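Local atomic coordinates of LYND (Lyngbya aestuarii, PDB entry 4V1T), a protein that probably catalyses the ATP-dependent cyclodehydration of cysteine residues in precursor peptides to thiazolines, as a heterocyclase of the YcaO family. Residues P113-P118 / A152-L157; A128-A133 / Q258-E263. All coordinates share one frame; numbering follows the deposited sequence.

How the interactions relate
Interactions 1 and 2 are two layers of one alpha/beta unit, their centres about 11 Å apart. Their segments alternate along the chain: strand 114-118, helix 124-135, strand 154-157, then helix 250-275 after a long intervening run. Interaction 1 pairs neighbouring strands of a mixed sheet; interaction 2 packs together the two helices that lie against one face of it. The layers meet directly, with Leu-157 CD2 3.5 Å from Leu-130 CD2 and Leu-116 CD1 reaching the side chain of Thr-131. Because helix 250-275 also touches the second subunit, the sheet is linked through its helical layer to the dimer interface.

Interaction 1 (P113-P118 / A152-L157); sequences PVTLTP and ALNVVL
Val-155 N donates to Thr-115 O over 2.7 Å, an almost straight bond (175° at the hydrogen) that reaches the oxygen nearly along the C=O axis. The carbonyl of Val-155 answers by accepting Thr-117 N at 2.8 Å, and Leu-116 CA adds a C-H...O contact to the same oxygen. Thr-115 N to Leu-153 O and Leu-157 N to Thr-117 O extend the parallel ladder in both directions. Just before it, where the backbones diverge, a water takes over: it donates to Pro-113 O and accepts from Ala-152 N.

On one face of this strand pair, Leu-116 and Val-155 lie side by side. The CG of Leu-116 is anti to its carbonyl carbon (chi1 -51°) and CD1 anti to CA (chi2 -169°), which makes CD2 the branch turned to Val-155 CB, 3.6 Å away. The CG2 branch of Val-155 meets Val-114 CG1 obliquely at 3.8 Å, while Val-114 CG2 runs beside Leu-153 CB. Helix 124-135 covers this face, Val-127 packing on Leu-116 and Pro-118, and helix 250-275 reaches Val-155 through Ile-264. The other face is more polar: the amide end of Asn-154 lies across the side chains of Thr-115 and Thr-117, at about a right angle to each.

Strand 180-184 pairs with the far edge of strand 154-157, and strand 141-142 flanks 114-118. The pair thus forms the middle of four parallel strands in the order 141-142, 114-118, 154-157, 180-184, an arrangement characteristic of a Rossmann-like alpha/beta sheet.

Interaction 2 (A128-A133 / Q258-E263); sequences AALTTA and QFAATE
Two helices of the layer lying on the sheet, 124-135 and 250-275, meet here at a crossing angle of -49°, with Ala-133 and Gln-258 at the closest point of their backbones. The methyl of Ala-133 rests against the terminal amide of Gln-258, 3.5 Å from OE1 and only slightly farther from CD and NE2, so it meets the whole group rather than one end. Although the CB of Gln-258 is directed away from helix 124-135, a bend at chi2 (-71°) folds the chain back and delivers the amide to Ala-133. A water then joins the helices by donating to Gln-258 OE1 at 2.6 Å and to Ala-133 O at 3.0 Å. Gln-258 NE2 is hydrogen-bonded to Gln-254 OE1, one turn earlier, and with both ends engaged the amide's rotation is probably fixed. An alanine in place of Gln-258 would probably leave the bridging water and Gln-254 each short of a partner, and the Ala-133 methyl without the amide it rests on.

The rest is methyl packing, with Leu-130 as the longer side chain. Ala-133 CB stands 4.1 Å from Ala-261 CB, and Leu-130, its CG anti to the backbone N (chi1 179°), extends CD1 to 4.3 Å from Ala-261 N, with the methyl of Ala-260 close by. Leu-257 also packs on Leu-130. Farther round helix 250-275, Thr-262 is hydrogen-bonded to Ser-251 of the second subunit and Gln-258 packs on Thr-255 of that subunit. Two helices packed on one face of a sheet, their axes here 9.2 Å apart between small alanines, are typical of an alpha/beta domain.

Interaction 1 (P113-P118 / A152-L157)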
loop_
_atom_site.group_PDB
_atom_site.type_symbol
_atom_site.label_atom_id
_atom_site.label_comp_id
_atom_site.label_asym_id
_atom_site.label_seq_id
_atom_site.Cartn_x
_atom_site.Cartn_y
_atom_site.Cartn_z
ATOM N N PRO B 113 0.579 -18.552 35.494
ATOM C CA PRO B 113 1.413 -17.459 35.975
ATOM C C PRO B 113 2.470 -17.035 34.952
ATOM O O PRO B 113 2.859 -17.815 34.079
ATOM C CB PRO B 113 2.062 -18.031 37.236
ATOM C CG PRO B 113 2.049 -19.501 37.049
ATOM C CD PRO B 113 0.876 -19.828 36.172
ATOM N N VAL B 114 2.923 -15.792 35.086
ATOM C CA VAL B 114 3.924 -15.194 34.207
ATOM C C VAL B 114 5.079 -14.645 35.061
ATOM O O VAL B 114 4.903 -14.376 36.254
ATOM C CB VAL B 114 3.263 -14.082 33.363
ATOM C CG1 VAL B 114 4.216 -12.950 33.024
ATOM C CG2 VAL B 114 2.666 -14.676 32.095
ATOM N N THR B 115 6.260 -14.502 34.460
ATOM C CA THR B 115 7.385 -13.852 35.133
ATOM C C THR B 115 7.775 -12.586 34.397
ATOM O O THR B 115 7.723 -12.540 33.164
ATOM C CB THR B 115 8.622 -14.773 35.247
ATOM O OG1 THR B 115 9.060 -15.173 33.944
ATOM C CG2 THR B 115 8.295 -16.008 36.076
ATOM N N LEU B 116 8.136 -11.558 35.166
ATOM C CA LEU B 116 8.666 -10.308 34.624
ATOM C C LEU B 116 10.154 -10.210 34.955
ATOM O O LEU B 116 10.575 -10.600 36.044
ATOM C CB LEU B 116 7.933 -9.092 35.199
ATOM C CG LEU B 116 6.405 -9.111 35.144
ATOM C CD1 LEU B 116 5.855 -7.734 35.498
ATOM C CD2 LEU B 116 5.884 -9.559 33.788
ATOM N N THR B 117 10.937 -9.689 34.011
ATOM C CA THR B 117 12.382 -9.546 34.190
ATOM C C THR B 117 12.861 -8.219 33.596
ATOM O O THR B 117 12.814 -8.032 32.390
ATOM C CB THR B 117 13.158 -10.702 33.520
ATOM O OG1 THR B 117 12.552 -11.964 33.852
ATOM C CG2 THR B 117 14.620 -10.703 33.970
ATOM N N PRO B 118 13.317 -7.287 34.443
ATOM C CA PRO B 118 13.884 -6.060 33.877
ATOM C C PRO B 118 15.308 -6.243 33.363
ATOM O O PRO B 118 16.027 -7.134 33.798
ATOM C CB PRO B 118 13.878 -5.100 35.063
ATOM C CG PRO B 118 14.088 -6.002 36.243
ATOM C CD PRO B 118 13.310 -7.257 35.917
ATOM N N ALA B 152 4.697 -20.249 31.424
ATOM C CA ALA B 152 4.164 -20.129 30.085
ATOM C C ALA B 152 4.732 -18.930 29.342
ATOM O O ALA B 152 4.705 -18.892 28.116
ATOM C CB ALA B 152 2.654 -20.030 30.144
ATOM N N LEU B 153 5.236 -17.943 30.074
ATOM C CA LEU B 153 5.812 -16.763 29.441
ATOM C C LEU B 153 6.672 -15.942 30.385
ATOM O O LEU B 153 6.243 -15.586 31.482
ATOM C CB LEU B 153 4.707 -15.882 28.878
ATOM C CG LEU B 153 5.167 -14.694 28.041
ATOM C CD1 LEU B 153 5.717 -15.168 26.705
ATOM C CD2 LEU B 153 4.030 -13.720 27.845
ATOM N N ASN B 154 7.892 -15.645 29.954
ATOM C CA ASN B 154 8.739 -14.676 30.650
ATOM C C ASN B 154 8.694 -13.357 29.891
ATOM O O ASN B 154 9.001 -13.311 28.705
ATOM C CB ASN B 154 10.176 -15.191 30.766
ATOM C CG ASN B 154 11.078 -14.254 31.555
ATOM O OD1 ASN B 154 10.655 -13.617 32.521
ATOM N ND2 ASN B 154 12.330 -14.158 31.136
ATOM N N VAL B 155 8.292 -12.291 30.571
ATOM C CA VAL B 155 8.226 -10.971 29.963
ATOM C C VAL B 155 9.449 -10.145 30.349
ATOM O O VAL B 155 9.710 -9.924 31.532
ATOM C CB VAL B 155 6.958 -10.230 30.391
ATOM C CG1 VAL B 155 6.833 -8.917 29.656
ATOM C CG2 VAL B 155 5.737 -11.088 30.128
ATOM N N VAL B 156 10.189 -9.684 29.340
ATOM C CA VAL B 156 11.410 -8.924 29.561
ATOM C C VAL B 156 11.208 -7.461 29.175
ATOM O O VAL B 156 10.935 -7.155 28.018
ATOM C CB VAL B 156 12.587 -9.512 28.757
ATOM C CG1 VAL B 156 13.874 -8.737 29.042
ATOM C CG2 VAL B 156 12.779 -10.976 29.097
ATOM N N LEU B 157 11.346 -6.565 30.154
ATOM C CA LEU B 157 11.213 -5.133 29.911
ATOM C C LEU B 157 12.603 -4.534 29.732
ATOM O O LEU B 157 13.446 -4.664 30.618
ATOM C CB LEU B 157 10.498 -4.431 31.063
ATOM C CG LEU B 157 9.381 -5.170 31.791
ATOM C CD1 LEU B 157 8.704 -4.223 32.764
ATOM C CD2 LEU B 157 8.355 -5.734 30.834
HETATM O O HOH W 1 2.783 -20.532 33.629
#

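Interaction 2 (A128-A133 / Q258-E263)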
loop_
_atom_site.group_PDB
_atom_site.type_symbol
_atom_site.label_atom_id
_atom_site.label_comp_id
_atom_site.label_asym_id
_atom_site.label_seq_id
_atom_site.Cartn_x
_atom_site.Cartn_y
_atom_site.Cartn_z
ATOM N N ALA B 128 6.512 -3.037 38.654
ATOM C CA ALA B 128 5.365 -3.153 39.546
ATOM C C ALA B 128 4.077 -2.690 38.864
ATOM O O ALA B 128 3.013 -3.246 39.103
ATOM C CB ALA B 128 5.607 -2.351 40.817
ATOM N N ALA B 129 4.181 -1.682 38.007
ATOM C CA ALA B 129 3.025 -1.164 37.284
ATOM C C ALA B 129 2.477 -2.195 36.302
ATOM O O ALA B 129 1.260 -2.385 36.207
ATOM C CB ALA B 129 3.383 0.119 36.547
ATOM N N LEU B 130 3.373 -2.846 35.564
ATOM C CA LEU B 130 2.965 -3.891 34.637
ATOM C C LEU B 130 2.317 -5.029 35.404
ATOM O O LEU B 130 1.352 -5.610 34.940
ATOM C CB LEU B 130 4.148 -4.412 33.821
ATOM C CG LEU B 130 3.829 -5.535 32.820
ATOM C CD1 LEU B 130 2.733 -5.110 31.845
ATOM C CD2 LEU B 130 5.067 -5.946 32.051
ATOM N N THR B 131 2.868 -5.331 36.580
ATOM C CA THR B 131 2.337 -6.378 37.450
ATOM C C THR B 131 0.896 -6.053 37.814
ATOM O O THR B 131 0.015 -6.913 37.745
ATOM C CB THR B 131 3.187 -6.542 38.734
ATOM O OG1 THR B 131 4.514 -6.965 38.388
ATOM C CG2 THR B 131 2.563 -7.555 39.691
ATOM N N THR B 132 0.663 -4.801 38.186
ATOM C CA THR B 132 -0.673 -4.331 38.505
ATOM C C THR B 132 -1.590 -4.417 37.286
ATOM O O THR B 132 -2.735 -4.873 37.376
ATOM C CB THR B 132 -0.627 -2.885 39.030
ATOM O OG1 THR B 132 0.215 -2.845 40.180
ATOM C CG2 THR B 132 -2.022 -2.380 39.419
ATOM N N ALA B 133 -1.076 -4.008 36.137
ATOM C CA ALA B 133 -1.848 -4.058 34.913
ATOM C C ALA B 133 -2.294 -5.484 34.615
ATOM O O ALA B 133 -3.445 -5.721 34.242
ATOM C CB ALA B 133 -1.036 -3.512 33.763
ATOM N N GLN B 258 -0.049 -1.289 29.509
ATOM C CA GLN B 258 -1.411 -1.809 29.419
ATOM C C GLN B 258 -1.589 -2.537 28.088
ATOM O O GLN B 258 -2.191 -3.605 28.016
ATOM C CB GLN B 258 -2.430 -0.672 29.561
ATOM C CG GLN B 258 -2.430 0.009 30.930
ATOM C CD GLN B 258 -3.004 -0.857 32.029
ATOM O OE1 GLN B 258 -3.461 -1.977 31.786
ATOM N NE2 GLN B 258 -2.984 -0.345 33.246
ATOM N N PHE B 259 -1.043 -1.940 27.036
ATOM C CA PHE B 259 -0.994 -2.560 25.721
ATOM C C PHE B 259 -0.265 -3.903 25.812
ATOM O O PHE B 259 -0.717 -4.911 25.280
ATOM C CB PHE B 259 -0.287 -1.613 24.753
ATOM C CG PHE B 259 -0.538 -1.884 23.298
ATOM C CD1 PHE B 259 -1.069 -3.082 22.854
ATOM C CD2 PHE B 259 -0.207 -0.917 22.358
ATOM C CE1 PHE B 259 -1.272 -3.307 21.505
ATOM C CE2 PHE B 259 -0.400 -1.138 21.012
ATOM C CZ PHE B 259 -0.940 -2.332 20.584
ATOM N N ALA B 260 0.864 -3.917 26.502
ATOM C CA ALA B 260 1.619 -5.150 26.685
ATOM C C ALA B 260 0.798 -6.184 27.461
ATOM O O ALA B 260 0.830 -7.377 27.149
ATOM C CB ALA B 260 2.921 -4.869 27.399
ATOM N N ALA B 261 0.071 -5.727 28.475
ATOM C CA ALA B 261 -0.756 -6.627 29.276
ATOM C C ALA B 261 -1.783 -7.372 28.405
ATOM O O ALA B 261 -1.963 -8.583 28.536
ATOM C CB ALA B 261 -1.461 -5.856 30.382
ATOM N N THR B 262 -2.432 -6.636 27.510
ATOM C CA THR B 262 -3.414 -7.207 26.598
ATOM C C THR B 262 -2.796 -8.279 25.705
ATOM O O THR B 262 -3.365 -9.355 25.522
ATOM C CB THR B 262 -4.032 -6.106 25.714
ATOM O OG1 THR B 262 -4.690 -5.150 26.547
ATOM C CG2 THR B 262 -5.037 -6.690 24.731
ATOM N N GLU B 263 -1.626 -7.983 25.144
ATOM C CA GLU B 263 -0.972 -8.916 24.232
ATOM C C GLU B 263 -0.397 -10.120 24.979
ATOM O O GLU B 263 -0.285 -11.222 24.421
ATOM C CB GLU B 263 0.117 -8.209 23.432
ATOM C CG GLU B 263 -0.407 -7.161 22.468
ATOM C CD GLU B 263 -1.341 -7.730 21.410
ATOM O OE1 GLU B 263 -1.109 -8.866 20.945
ATOM O OE2 GLU B 263 -2.305 -7.033 21.034
HETATM O O HOH W 2 -5.128 -3.437 33.186
#